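Local coordinates for protein putative C39-like peptidase (Bacillus anthracis, PDB 3ERV) that is probably a papain-like cysteine peptidase of the C39-like family, though its function and substrate have not been established, at residues K70-I75 / L115-Y119; P89-V94 / Y105-P111; K123-G129 / S218-V224; V145-A151 / N176-L182. All blocks are in the same frame, centred on the assembly; numbering follows the deposited sequence.

Interaction 1: K70-I75 / L115-Y119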
loop_
_atom_site.group_PDB
_atom_site.type_symbol
_atom_site.label_atom_id
_atom_site.label_comp_id
_atom_site.label_asym_id
_atom_site.label_seq_id
_atom_site.Cartn_x
_atom_site.Cartn_y
_atom_site.Cartn_z
ATOM N N LYS A 70 0.644 -1.323 -16.222
ATOM C CA LYS A 70 2.091 -1.405 -16.405
ATOM C C LYS A 70 2.751 -1.785 -15.078
ATOM O O LYS A 70 3.655 -2.601 -15.020
ATOM C CB LYS A 70 2.648 -0.069 -16.945
ATOM C CG LYS A 70 4.162 -0.099 -17.200
ATOM C CD LYS A 70 4.484 0.624 -18.548
ATOM C CE LYS A 70 5.986 0.733 -18.869
ATOM N NZ LYS A 70 6.720 1.610 -17.902
ATOM N N LEU A 71 2.269 -1.206 -13.989
ATOM C CA LEU A 71 2.848 -1.489 -12.681
ATOM C C LEU A 71 2.568 -2.942 -12.265
ATOM O O LEU A 71 3.416 -3.602 -11.595
ATOM C CB LEU A 71 2.305 -0.514 -11.609
ATOM C CG LEU A 71 2.703 0.954 -11.872
ATOM C CD1 LEU A 71 2.105 1.821 -10.778
ATOM C CD2 LEU A 71 4.237 1.130 -11.895
ATOM N N ALA A 72 1.377 -3.417 -12.638
ATOM C CA ALA A 72 1.006 -4.799 -12.352
ATOM C C ALA A 72 1.916 -5.794 -13.090
ATOM O O ALA A 72 2.199 -6.883 -12.576
ATOM C CB ALA A 72 -0.419 -5.050 -12.707
ATOM N N ASN A 73 2.366 -5.448 -14.293
ATOM C CA ASN A 73 3.263 -6.335 -14.971
ATOM C C ASN A 73 4.679 -6.225 -14.408
ATOM O O ASN A 73 5.422 -7.200 -14.397
ATOM C CB ASN A 73 3.258 -6.065 -16.476
ATOM C CG ASN A 73 4.107 -7.055 -17.219
ATOM O OD1 ASN A 73 4.953 -6.685 -17.996
ATOM N ND2 ASN A 73 3.887 -8.337 -16.954
ATOM N N GLU A 74 5.053 -5.032 -13.951
ATOM C CA GLU A 74 6.432 -4.758 -13.532
ATOM C C GLU A 74 6.802 -5.153 -12.115
ATOM O O GLU A 74 7.965 -5.351 -11.823
ATOM C CB GLU A 74 6.789 -3.284 -13.799
ATOM C CG GLU A 74 6.944 -3.012 -15.328
ATOM C CD GLU A 74 7.085 -1.517 -15.631
ATOM O OE1 GLU A 74 6.874 -0.690 -14.707
ATOM O OE2 GLU A 74 7.406 -1.167 -16.804
ATOM N N ILE A 75 5.814 -5.229 -11.229
ATOM C CA ILE A 75 6.063 -5.607 -9.870
ATOM C C ILE A 75 6.724 -6.973 -9.853
ATOM O O ILE A 75 6.345 -7.864 -10.602
ATOM C CB ILE A 75 4.781 -5.597 -8.986
ATOM C CG1 ILE A 75 5.164 -5.848 -7.532
ATOM C CG2 ILE A 75 3.810 -6.665 -9.409
ATOM C CD1 ILE A 75 5.676 -4.684 -6.817
ATOM N N LEU A 115 9.747 -0.911 -7.025
ATOM C CA LEU A 115 9.026 -0.541 -8.223
ATOM C C LEU A 115 8.941 0.979 -8.260
ATOM O O LEU A 115 9.061 1.573 -9.330
ATOM C CB LEU A 115 7.622 -1.183 -8.269
ATOM C CG LEU A 115 6.715 -0.933 -9.499
ATOM C CD1 LEU A 115 7.478 -1.123 -10.830
ATOM C CD2 LEU A 115 5.506 -1.857 -9.464
ATOM N N ALA A 116 8.701 1.597 -7.096
ATOM C CA ALA A 116 8.577 3.057 -7.045
ATOM C C ALA A 116 9.878 3.726 -7.533
ATOM O O ALA A 116 9.848 4.764 -8.224
ATOM C CB ALA A 116 8.252 3.550 -5.596
ATOM N N LYS A 117 11.003 3.147 -7.112
ATOM C CA LYS A 117 12.338 3.633 -7.506
ATOM C C LYS A 117 12.626 3.540 -9.004
ATOM O O LYS A 117 13.386 4.332 -9.517
ATOM C CB LYS A 117 13.414 2.837 -6.772
ATOM C CG LYS A 117 13.482 3.096 -5.318
ATOM C CD LYS A 117 14.952 3.329 -4.950
ATOM C CE LYS A 117 15.248 4.805 -4.916
ATOM N NZ LYS A 117 16.737 5.029 -5.034
ATOM N N LYS A 118 12.023 2.576 -9.697
ATOM C CA LYS A 118 12.169 2.485 -11.129
ATOM C C LYS A 118 11.743 3.829 -11.739
ATOM O O LYS A 118 12.358 4.339 -12.689
ATOM C CB LYS A 118 11.301 1.358 -11.708
ATOM C CG LYS A 118 11.551 1.105 -13.193
ATOM C CD LYS A 118 10.502 0.192 -13.877
ATOM C CE LYS A 118 10.695 0.163 -15.400
ATOM N NZ LYS A 118 9.765 1.131 -16.076
ATOM N N TYR A 119 10.686 4.405 -11.179
ATOM C CA TYR A 119 10.093 5.599 -11.763
ATOM C C TYR A 119 10.573 6.899 -11.087
ATOM O O TYR A 119 10.541 7.953 -11.705
ATOM C CB TYR A 119 8.562 5.511 -11.674
ATOM C CG TYR A 119 8.017 4.520 -12.620
ATOM C CD1 TYR A 119 7.686 4.891 -13.924
ATOM C CD2 TYR A 119 7.882 3.179 -12.254
ATOM C CE1 TYR A 119 7.221 3.958 -14.793
ATOM C CE2 TYR A 119 7.412 2.256 -13.130
ATOM C CZ TYR A 119 7.085 2.650 -14.379
ATOM O OH TYR A 119 6.618 1.714 -15.242
#
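Y119 carries its ring beside its own backbone N, CG anti to the carbonyl carbon (chi1 -72°), and this turns the phenol toward helix 68-74; E74, with CG likewise anti to its carbonyl carbon (chi1 -71°), runs out extended to meet it. Y119 OH donates to E74 OE1 over a very short 2.5 Å, the oxygen lying at the ring edge and in its plane. K70 bends at chi2 and again at chi4 so that NZ donates to Y119 OH at 2.7 Å. Donor to E74 and acceptor from K70, the hydroxyl is restrained by two bonds at the ring edge. The pair is a helix-helix contact of the probable papain-like fold; the axes of 70-74 and 115-119 run at 121°, with helix 50-61 behind L71 and L115. K118 comes across E74 at about a right angle, its NZ forming a long, weak salt bridge of 3.4 Å with E74 OE2, and K70 NZ makes a second weak one with the same oxygen (3.1 Å); the carboxylate probably offsets the charges of the two lysines. Below these charges L71 CD2 packs on L115 CG and on Y119 CE2 (3.6 Å), and L115 CD2 on I75 CB (3.8 Å).

Interaction 2: P89-V94 / Y105-P111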
loop_
_atom_site.group_PDB
_atom_site.type_symbol
_atom_site.label_atom_id
_atom_site.label_comp_id
_atom_site.label_asym_id
_atom_site.label_seq_id
_atom_site.Cartn_x
_atom_site.Cartn_y
_atom_site.Cartn_z
ATOM N N PRO A 89 5.744 -12.159 0.730
ATOM C CA PRO A 89 5.375 -10.852 0.110
ATOM C C PRO A 89 6.454 -9.783 0.281
ATOM O O PRO A 89 6.371 -8.700 -0.352
ATOM C CB PRO A 89 4.086 -10.439 0.829
ATOM C CG PRO A 89 4.146 -11.205 2.200
ATOM C CD PRO A 89 4.863 -12.542 1.855
ATOM N N ASN A 90 7.441 -10.074 1.142
ATOM C CA ASN A 90 8.636 -9.270 1.218
ATOM C C ASN A 90 9.588 -9.533 0.059
ATOM O O ASN A 90 10.493 -8.733 -0.200
ATOM C CB ASN A 90 9.344 -9.428 2.568
ATOM C CG ASN A 90 8.449 -8.995 3.761
ATOM O OD1 ASN A 90 8.177 -7.811 3.978
ATOM N ND2 ASN A 90 7.974 -9.982 4.518
ATOM N N GLU A 91 9.386 -10.629 -0.664
ATOM C CA GLU A 91 10.239 -10.901 -1.826
ATOM C C GLU A 91 9.605 -10.431 -3.163
ATOM O O GLU A 91 10.277 -9.879 -4.027
ATOM C CB GLU A 91 10.629 -12.356 -1.891
ATOM C CG GLU A 91 11.898 -12.550 -2.700
ATOM C CD GLU A 91 12.143 -14.019 -3.069
ATOM O OE1 GLU A 91 11.728 -14.903 -2.268
ATOM O OE2 GLU A 91 12.755 -14.282 -4.138
ATOM N N GLY A 92 8.307 -10.613 -3.294
ATOM C CA GLY A 92 7.608 -10.127 -4.473
ATOM C C GLY A 92 6.113 -10.215 -4.242
ATOM O O GLY A 92 5.660 -10.697 -3.173
ATOM N N PHE A 93 5.338 -9.798 -5.252
ATOM C CA PHE A 93 3.912 -10.045 -5.206
ATOM C C PHE A 93 3.660 -11.546 -5.198
ATOM O O PHE A 93 4.147 -12.271 -6.066
ATOM C CB PHE A 93 3.158 -9.366 -6.383
ATOM C CG PHE A 93 1.685 -9.488 -6.271
ATOM C CD1 PHE A 93 0.930 -8.433 -5.789
ATOM C CD2 PHE A 93 1.042 -10.699 -6.598
ATOM C CE1 PHE A 93 -0.488 -8.562 -5.659
ATOM C CE2 PHE A 93 -0.353 -10.852 -6.448
ATOM C CZ PHE A 93 -1.123 -9.788 -5.987
ATOM N N VAL A 94 2.858 -12.023 -4.247
ATOM C CA VAL A 94 2.673 -13.492 -4.089
ATOM C C VAL A 94 1.464 -14.004 -4.879
ATOM O O VAL A 94 0.290 -13.701 -4.534
ATOM C CB VAL A 94 2.519 -13.942 -2.569
ATOM C CG1 VAL A 94 2.368 -15.496 -2.456
ATOM C CG2 VAL A 94 3.679 -13.473 -1.728
ATOM N N TYR A 105 -1.921 -13.289 -2.932
ATOM C CA TYR A 105 -2.056 -12.551 -1.717
ATOM C C TYR A 105 -1.858 -11.030 -1.959
ATOM O O TYR A 105 -2.834 -10.286 -2.122
ATOM C CB TYR A 105 -1.067 -13.124 -0.674
ATOM C CG TYR A 105 -1.030 -12.315 0.615
ATOM C CD1 TYR A 105 -2.192 -12.154 1.387
ATOM C CD2 TYR A 105 0.151 -11.725 1.068
ATOM C CE1 TYR A 105 -2.180 -11.414 2.564
ATOM C CE2 TYR A 105 0.173 -10.970 2.245
ATOM C CZ TYR A 105 -1.024 -10.848 2.996
ATOM O OH TYR A 105 -1.072 -10.149 4.178
ATOM N N GLY A 106 -0.598 -10.584 -2.051
ATOM C CA GLY A 106 -0.304 -9.142 -2.174
ATOM C C GLY A 106 1.201 -9.017 -2.122
ATOM O O GLY A 106 1.926 -10.013 -2.296
ATOM N N VAL A 107 1.678 -7.813 -1.851
ATOM C CA VAL A 107 3.103 -7.542 -1.877
ATOM C C VAL A 107 3.348 -6.527 -0.775
ATOM O O VAL A 107 2.492 -5.687 -0.498
ATOM C CB VAL A 107 3.568 -6.999 -3.267
ATOM C CG1 VAL A 107 2.856 -5.675 -3.569
ATOM C CG2 VAL A 107 5.081 -6.787 -3.277
ATOM N N TYR A 108 4.498 -6.613 -0.120
ATOM C CA TYR A 108 4.784 -5.726 0.993
ATOM C C TYR A 108 5.694 -4.572 0.538
ATOM O O TYR A 108 5.965 -4.400 -0.643
ATOM C CB TYR A 108 5.356 -6.518 2.178
ATOM C CG TYR A 108 4.299 -7.257 3.001
ATOM C CD1 TYR A 108 2.937 -7.111 2.701
ATOM C CD2 TYR A 108 4.654 -8.070 4.116
ATOM C CE1 TYR A 108 1.952 -7.754 3.439
ATOM C CE2 TYR A 108 3.660 -8.722 4.881
ATOM C CZ TYR A 108 2.297 -8.546 4.530
ATOM O OH TYR A 108 1.251 -9.162 5.237
ATOM N N HIS A 109 6.163 -3.774 1.487
ATOM C CA HIS A 109 6.818 -2.537 1.171
ATOM C C HIS A 109 8.142 -2.677 0.361
ATOM O O HIS A 109 8.444 -1.830 -0.467
ATOM C CB HIS A 109 7.047 -1.736 2.464
ATOM C CG HIS A 109 8.140 -2.294 3.323
ATOM N ND1 HIS A 109 9.444 -1.841 3.252
ATOM C CD2 HIS A 109 8.137 -3.290 4.242
ATOM C CE1 HIS A 109 10.197 -2.529 4.102
ATOM N NE2 HIS A 109 9.425 -3.411 4.718
ATOM N N GLY A 110 8.934 -3.724 0.588
ATOM C CA GLY A 110 10.254 -3.798 -0.097
ATOM C C GLY A 110 10.160 -3.764 -1.629
ATOM O O GLY A 110 10.665 -2.838 -2.318
ATOM N N PRO A 111 9.523 -4.783 -2.196
ATOM C CA PRO A 111 9.335 -4.929 -3.647
ATOM C C PRO A 111 8.514 -3.747 -4.159
ATOM O O PRO A 111 8.748 -3.219 -5.239
ATOM C CB PRO A 111 8.515 -6.247 -3.759
ATOM C CG PRO A 111 8.794 -6.989 -2.410
ATOM C CD PRO A 111 8.886 -5.857 -1.421
HETATM O O HOH W 1 9.217 -5.914 2.286
#
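P89 lays its ring over one face of Y108, CG 3.8 Å from the ring centroid and only 15° off the normal, a CH-pi contact at the heart of the tightly packed part. The same two residues are tied through the backbone: Y108 N donates to P89 O at 2.8 Å. P89 CG also meets the edge of the Y105 ring, and Y105 OH shares a 2.7 Å hydrogen bond with Y108 OH. F93 turns a ring face to the peptide of G106, where CE1 comes within 3.5 Å of G106 CA. Next to it, V107 pushes CG2, anti to its own backbone N, against the G92-F93 peptide. P111 CG, 3.3 Å from N90 O, covers the backbone of 89-91. Two backbone hydrogen bonds continue the pairing, V94 N to G106 O (3.0 Å) and Y105 N to V94 O (2.8 Å). Y108 is the N-cap residue of helix 109-119, so this loop pair leads directly into the helix start, and strand 93-94, which ends the first segment, is an outermost strand of the small three-stranded mixed sheet. Toward solvent the contact thins out. Exposed N90 sets OD1 at the edge of the Y108 ring, and a water bridges that oxygen (2.7 Å) to G110 N in the first turn of the helix, whereas the E91 side chain leads away.

Interaction 3: K123-G129 / S218-V224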
loop_
_atom_site.group_PDB
_atom_site.type_symbol
_atom_site.label_atom_id
_atom_site.label_comp_id
_atom_site.label_asym_id
_atom_site.label_seq_id
_atom_site.Cartn_x
_atom_site.Cartn_y
_atom_site.Cartn_z
ATOM N N LYS A 123 13.845 10.243 -5.850
ATOM C CA LYS A 123 12.838 10.823 -4.915
ATOM C C LYS A 123 12.044 9.821 -4.079
ATOM O O LYS A 123 11.501 10.158 -3.038
ATOM C CB LYS A 123 11.846 11.690 -5.693
ATOM C CG LYS A 123 12.489 12.783 -6.481
ATOM C CD LYS A 123 11.450 13.672 -7.099
ATOM C CE LYS A 123 12.104 14.657 -8.059
ATOM N NZ LYS A 123 11.163 15.719 -8.531
ATOM N N ALA A 124 11.923 8.596 -4.552
ATOM C CA ALA A 124 11.113 7.614 -3.839
ATOM C C ALA A 124 11.773 7.318 -2.470
ATOM O O ALA A 124 13.021 7.254 -2.361
ATOM C CB ALA A 124 10.957 6.356 -4.670
ATOM N N VAL A 125 10.951 7.200 -1.418
ATOM C CA VAL A 125 11.446 6.898 -0.075
ATOM C C VAL A 125 10.568 5.816 0.580
ATOM O O VAL A 125 9.347 5.758 0.365
ATOM C CB VAL A 125 11.442 8.161 0.853
ATOM C CG1 VAL A 125 12.440 9.191 0.361
ATOM C CG2 VAL A 125 10.048 8.792 0.896
ATOM N N ASP A 126 11.204 4.938 1.348
ATOM C CA ASP A 126 10.491 3.925 2.107
ATOM C C ASP A 126 10.388 4.405 3.555
ATOM O O ASP A 126 11.404 4.520 4.269
ATOM C CB ASP A 126 11.253 2.613 2.058
ATOM C CG ASP A 126 10.440 1.443 2.611
ATOM O OD1 ASP A 126 9.523 1.648 3.451
ATOM O OD2 ASP A 126 10.689 0.325 2.144
ATOM N N LEU A 127 9.182 4.725 3.997
ATOM C CA LEU A 127 9.040 5.240 5.333
ATOM C C LEU A 127 8.633 4.126 6.271
ATOM O O LEU A 127 8.106 4.395 7.334
ATOM C CB LEU A 127 7.974 6.357 5.371
ATOM C CG LEU A 127 8.246 7.532 4.426
ATOM C CD1 LEU A 127 7.075 8.544 4.366
ATOM C CD2 LEU A 127 9.508 8.205 4.900
ATOM N N THR A 128 8.860 2.883 5.895
ATOM C CA THR A 128 8.411 1.761 6.749
ATOM C C THR A 128 9.117 1.767 8.117
ATOM O O THR A 128 10.317 1.956 8.181
ATOM C CB THR A 128 8.630 0.446 6.013
ATOM O OG1 THR A 128 7.743 0.425 4.889
ATOM C CG2 THR A 128 8.396 -0.812 6.931
ATOM N N GLY A 129 8.369 1.613 9.204
ATOM C CA GLY A 129 8.964 1.653 10.543
ATOM C C GLY A 129 9.029 3.030 11.195
ATOM O O GLY A 129 9.317 3.126 12.370
ATOM N N SER A 218 3.731 -1.157 10.089
ATOM C CA SER A 218 4.064 0.245 9.797
ATOM C C SER A 218 4.636 0.457 8.367
ATOM O O SER A 218 5.557 1.254 8.178
ATOM C CB SER A 218 5.062 0.763 10.845
ATOM O OG SER A 218 4.389 1.013 12.071
ATOM N N GLN A 219 4.101 -0.271 7.387
ATOM C CA GLN A 219 4.662 -0.259 6.043
ATOM C C GLN A 219 4.155 0.951 5.246
ATOM O O GLN A 219 2.939 1.177 5.161
ATOM C CB GLN A 219 4.337 -1.521 5.304
ATOM C CG GLN A 219 4.445 -2.830 6.103
ATOM C CD GLN A 219 4.274 -4.009 5.161
ATOM O OE1 GLN A 219 4.792 -3.964 4.052
ATOM N NE2 GLN A 219 3.529 -5.046 5.571
ATOM N N ALA A 220 5.080 1.725 4.671
ATOM C CA ALA A 220 4.685 2.950 3.944
ATOM C C ALA A 220 5.708 3.399 2.950
ATOM O O ALA A 220 6.893 3.334 3.210
ATOM C CB ALA A 220 4.397 4.073 4.897
ATOM N N ILE A 221 5.237 3.840 1.788
ATOM C CA ILE A 221 6.106 4.310 0.706
ATOM C C ILE A 221 5.662 5.734 0.321
ATOM O O ILE A 221 4.469 6.016 0.195
ATOM C CB ILE A 221 5.994 3.434 -0.572
ATOM C CG1 ILE A 221 6.391 1.968 -0.332
ATOM C CG2 ILE A 221 6.754 4.059 -1.766
ATOM C CD1 ILE A 221 7.708 1.847 0.299
ATOM N N SER A 222 6.615 6.618 0.088
ATOM C CA SER A 222 6.257 7.927 -0.447
ATOM C C SER A 222 7.363 8.421 -1.374
ATOM O O SER A 222 8.126 7.611 -1.932
ATOM C CB SER A 222 5.978 8.937 0.686
ATOM O OG SER A 222 5.469 10.171 0.159
ATOM N N TYR A 223 7.452 9.734 -1.555
ATOM C CA TYR A 223 8.577 10.292 -2.274
ATOM C C TYR A 223 8.834 11.699 -1.706
ATOM O O TYR A 223 8.022 12.241 -0.941
ATOM C CB TYR A 223 8.288 10.336 -3.797
ATOM C CG TYR A 223 7.076 11.226 -4.113
ATOM C CD1 TYR A 223 7.236 12.554 -4.529
ATOM C CD2 TYR A 223 5.767 10.751 -3.923
ATOM C CE1 TYR A 223 6.119 13.372 -4.780
ATOM C CE2 TYR A 223 4.653 11.545 -4.173
ATOM C CZ TYR A 223 4.823 12.853 -4.604
ATOM O OH TYR A 223 3.694 13.655 -4.851
ATOM N N VAL A 224 9.956 12.304 -2.091
ATOM C CA VAL A 224 10.229 13.671 -1.669
ATOM C C VAL A 224 10.257 14.652 -2.861
ATOM O O VAL A 224 10.564 14.271 -4.010
ATOM C CB VAL A 224 11.524 13.744 -0.808
ATOM C CG1 VAL A 224 11.321 12.964 0.497
ATOM C CG2 VAL A 224 12.721 13.193 -1.582
#
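K123 opens the pairing with K123 O accepting from V224 N (2.8 Å), while its aliphatic chain runs extended alongside V224 O. A124 then faces Y223 as a non-hydrogen-bonded pair of the antiparallel ladder. V125 makes the full two-bond pair with S222: V125 N to S222 O is 2.9 Å and nearly straight at 176°, and the return bond from S222 N is equally short. The V125 and V224 side chains cross at about a right angle, CG1 to CG1 3.9 Å. D126, opposite I221, takes CG anti to its backbone N (chi1 -169°), which puts the carboxylate beside the chain, where I221 CD1 packs on D126 CG at 3.6 Å. D126 OD1 looks forward along its own chain, accepting from T128 N in an Asx turn and from T128 OG1 (2.6 Å) on its syn lone pair. L127 N donates to A220 O (2.8 Å), and L127 CD1 touches S222 CB. Having given its proton to D126, T128 OG1 accepts from A220 N at 3.0 Å, so a side chain stands in for a strand carbonyl where the ladder ends. G129 N to S218 O is the last bond. Both strands belong to the antiparallel sheet of the probable papain-like domain. On its other edge strand 220-223 pairs with strand 145-150, helix 109-119 packs F113 against A124, D126 and I221, and helix 50-61 lies against Y223.

Interaction 4: V145-A151 / N176-L182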
loop_
_atom_site.group_PDB
_atom_site.type_symbol
_atom_site.label_atom_id
_atom_site.label_comp_id
_atom_site.label_asym_id
_atom_site.label_seq_id
_atom_site.Cartn_x
_atom_site.Cartn_y
_atom_site.Cartn_z
ATOM N N VAL A 145 1.030 9.215 0.780
ATOM C CA VAL A 145 1.804 8.063 1.228
ATOM C C VAL A 145 1.015 6.770 0.933
ATOM O O VAL A 145 -0.138 6.656 1.316
ATOM C CB VAL A 145 2.087 8.189 2.766
ATOM C CG1 VAL A 145 2.986 7.020 3.309
ATOM C CG2 VAL A 145 2.650 9.578 3.073
ATOM N N VAL A 146 1.641 5.816 0.255
ATOM C CA VAL A 146 1.032 4.535 0.041
ATOM C C VAL A 146 1.224 3.684 1.310
ATOM O O VAL A 146 2.349 3.561 1.824
ATOM C CB VAL A 146 1.658 3.838 -1.163
ATOM C CG1 VAL A 146 1.130 2.364 -1.309
ATOM C CG2 VAL A 146 1.445 4.681 -2.424
ATOM N N ILE A 147 0.136 3.109 1.829
ATOM C CA ILE A 147 0.255 2.348 3.073
ATOM C C ILE A 147 -0.358 0.942 3.018
ATOM O O ILE A 147 -1.398 0.717 2.394
ATOM C CB ILE A 147 -0.276 3.142 4.293
ATOM C CG1 ILE A 147 -1.786 3.260 4.208
ATOM C CG2 ILE A 147 0.412 4.547 4.447
ATOM C CD1 ILE A 147 -2.487 2.268 5.110
ATOM N N ILE A 148 0.291 -0.020 3.647
ATOM C CA ILE A 148 -0.312 -1.343 3.742
ATOM C C ILE A 148 -1.078 -1.406 5.091
ATOM O O ILE A 148 -0.529 -1.026 6.110
ATOM C CB ILE A 148 0.753 -2.469 3.710
ATOM C CG1 ILE A 148 1.656 -2.359 2.474
ATOM C CG2 ILE A 148 0.093 -3.867 3.826
ATOM C CD1 ILE A 148 0.964 -2.553 1.196
ATOM N N THR A 149 -2.327 -1.870 5.082
ATOM C CA THR A 149 -3.130 -1.965 6.310
ATOM C C THR A 149 -4.058 -3.143 6.141
ATOM O O THR A 149 -3.736 -4.049 5.373
ATOM C CB THR A 149 -3.947 -0.685 6.592
ATOM O OG1 THR A 149 -4.643 -0.826 7.840
ATOM C CG2 THR A 149 -4.989 -0.419 5.484
ATOM N N ASN A 150 -5.199 -3.158 6.838
ATOM C CA ASN A 150 -6.226 -4.169 6.523
ATOM C C ASN A 150 -7.537 -3.492 6.124
ATOM O O ASN A 150 -7.768 -2.337 6.465
ATOM C CB ASN A 150 -6.437 -5.154 7.681
ATOM C CG ASN A 150 -7.266 -4.538 8.809
ATOM O OD1 ASN A 150 -8.485 -4.434 8.715
ATOM N ND2 ASN A 150 -6.597 -4.069 9.821
ATOM N N ALA A 151 -8.389 -4.212 5.399
ATOM C CA ALA A 151 -9.588 -3.611 4.804
ATOM C C ALA A 151 -10.561 -2.908 5.791
ATOM O O ALA A 151 -11.353 -2.045 5.361
ATOM C CB ALA A 151 -10.313 -4.640 3.974
ATOM N N ASN A 176 -7.424 -10.108 4.886
ATOM C CA ASN A 176 -7.966 -8.768 5.009
ATOM C C ASN A 176 -6.948 -7.723 4.478
ATOM O O ASN A 176 -7.237 -6.536 4.491
ATOM C CB ASN A 176 -8.075 -8.468 6.542
ATOM C CG ASN A 176 -9.310 -9.033 7.167
ATOM O OD1 ASN A 176 -10.315 -8.332 7.276
ATOM N ND2 ASN A 176 -9.256 -10.306 7.603
ATOM N N GLU A 177 -5.726 -8.157 4.146
ATOM C CA GLU A 177 -4.661 -7.207 3.736
ATOM C C GLU A 177 -5.189 -6.261 2.671
ATOM O O GLU A 177 -5.855 -6.687 1.729
ATOM C CB GLU A 177 -3.420 -7.936 3.168
ATOM C CG GLU A 177 -2.238 -6.990 2.766
ATOM C CD GLU A 177 -2.086 -6.702 1.249
ATOM O OE1 GLU A 177 -2.881 -7.200 0.421
ATOM O OE2 GLU A 177 -1.156 -5.934 0.881
ATOM N N HIS A 178 -4.856 -4.990 2.815
ATOM C CA HIS A 178 -5.293 -3.973 1.902
ATOM C C HIS A 178 -4.250 -2.845 1.743
ATOM O O HIS A 178 -3.311 -2.683 2.559
ATOM C CB HIS A 178 -6.650 -3.428 2.358
ATOM C CG HIS A 178 -7.374 -2.631 1.303
ATOM N ND1 HIS A 178 -7.381 -2.987 -0.034
ATOM C CD2 HIS A 178 -8.109 -1.496 1.389
ATOM C CE1 HIS A 178 -8.094 -2.113 -0.722
ATOM N NE2 HIS A 178 -8.542 -1.192 0.116
ATOM N N CYS A 179 -4.395 -2.043 0.694
ATOM C CA CYS A 179 -3.410 -0.981 0.469
ATOM C C CYS A 179 -4.121 0.217 -0.079
ATOM O O CYS A 179 -4.921 0.103 -0.991
ATOM C CB CYS A 179 -2.312 -1.468 -0.490
ATOM S SG CYS A 179 -1.096 -0.207 -0.897
ATOM N N VAL A 180 -3.826 1.375 0.490
ATOM C CA VAL A 180 -4.522 2.622 0.150
ATOM C C VAL A 180 -3.499 3.776 0.136
ATOM O O VAL A 180 -2.352 3.624 0.558
ATOM C CB VAL A 180 -5.733 2.947 1.142
ATOM C CG1 VAL A 180 -6.741 1.759 1.264
ATOM C CG2 VAL A 180 -5.233 3.372 2.503
ATOM N N VAL A 181 -3.922 4.927 -0.363
ATOM C CA VAL A 181 -3.102 6.130 -0.349
ATOM C C VAL A 181 -3.636 7.044 0.721
ATOM O O VAL A 181 -4.827 7.397 0.681
ATOM C CB VAL A 181 -3.124 6.915 -1.727
ATOM C CG1 VAL A 181 -2.107 8.074 -1.700
ATOM C CG2 VAL A 181 -2.870 5.945 -2.927
ATOM N N LEU A 182 -2.760 7.413 1.654
ATOM C CA LEU A 182 -3.031 8.438 2.659
ATOM C C LEU A 182 -2.902 9.822 2.046
ATOM O O LEU A 182 -1.816 10.232 1.593
ATOM C CB LEU A 182 -2.077 8.308 3.853
ATOM C CG LEU A 182 -2.194 9.390 4.956
ATOM C CD1 LEU A 182 -3.542 9.334 5.680
ATOM C CD2 LEU A 182 -1.058 9.283 5.959
#
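T149 and H178 are joined by two backbone bonds, T149 N to H178 O at 2.8 Å and almost straight (175°), and H178 N back to T149 O. The same two-bond pattern recurs at I147 with V180 and at V145 with L182, where L182 N to V145 O is 2.7 Å. Beyond the strand end, A151 N donates to N176 O, also 2.7 Å, continuing the antiparallel ladder past N150. Between these rungs lie the non-hydrogen-bonded pairs. C179 takes SG anti to its backbone N (chi1 177°), bringing the sulfur 3.4 Å from V146 CG1, with I148 CD1 3.8 Å away on the same face; helix 50-61 lies against it, with M58 on V146, E51 on C179 and S54 on V181. E177 bends at chi2 so that OE2 lies against I148 CG2. The other face carries V145, I147, T149, H178, V180 and L182; there I147 and V180 run side by side, CG1 to CG2 3.8 Å, and I147 meets L135 of helix 132-140 and F209 and W213 of helix 206-215. H178 CB rests on A151, 3.6 Å from its N, while the ring reaches beyond the pair: NE2 bonds to D194 and the side chain touches C50. C50, H178 and D194 have the geometry of a Cys-His-Asp charge relay, consistent with a papain-like active site, and the strand pairing holds the backbone of the histidine on both its N-H and its carbonyl.

Helix 109-119 links the first two contacts: interaction 2 frames its start and interaction 1 its far end, and they meet where I75 CD1 lies 3.8 Å from P111 O. Interaction 2 hands on to interaction 3 through H109, whose ND1 is 2.7 Å from D126 OD2 and whose N is 2.9 Å from Q219 OE1. Interactions 3 and 4 belong to one sheet, joined by V146 N to I221 O at 2.8 Å. H178, the probable catalytic histidine, sits in interaction 4, which interaction 2 touches through Y105 OH, 3.4 Å from E177 CB; G106 lies near the probable triad without touching it. Interaction 1 is remote from interaction 4, with centres about 17 Å apart.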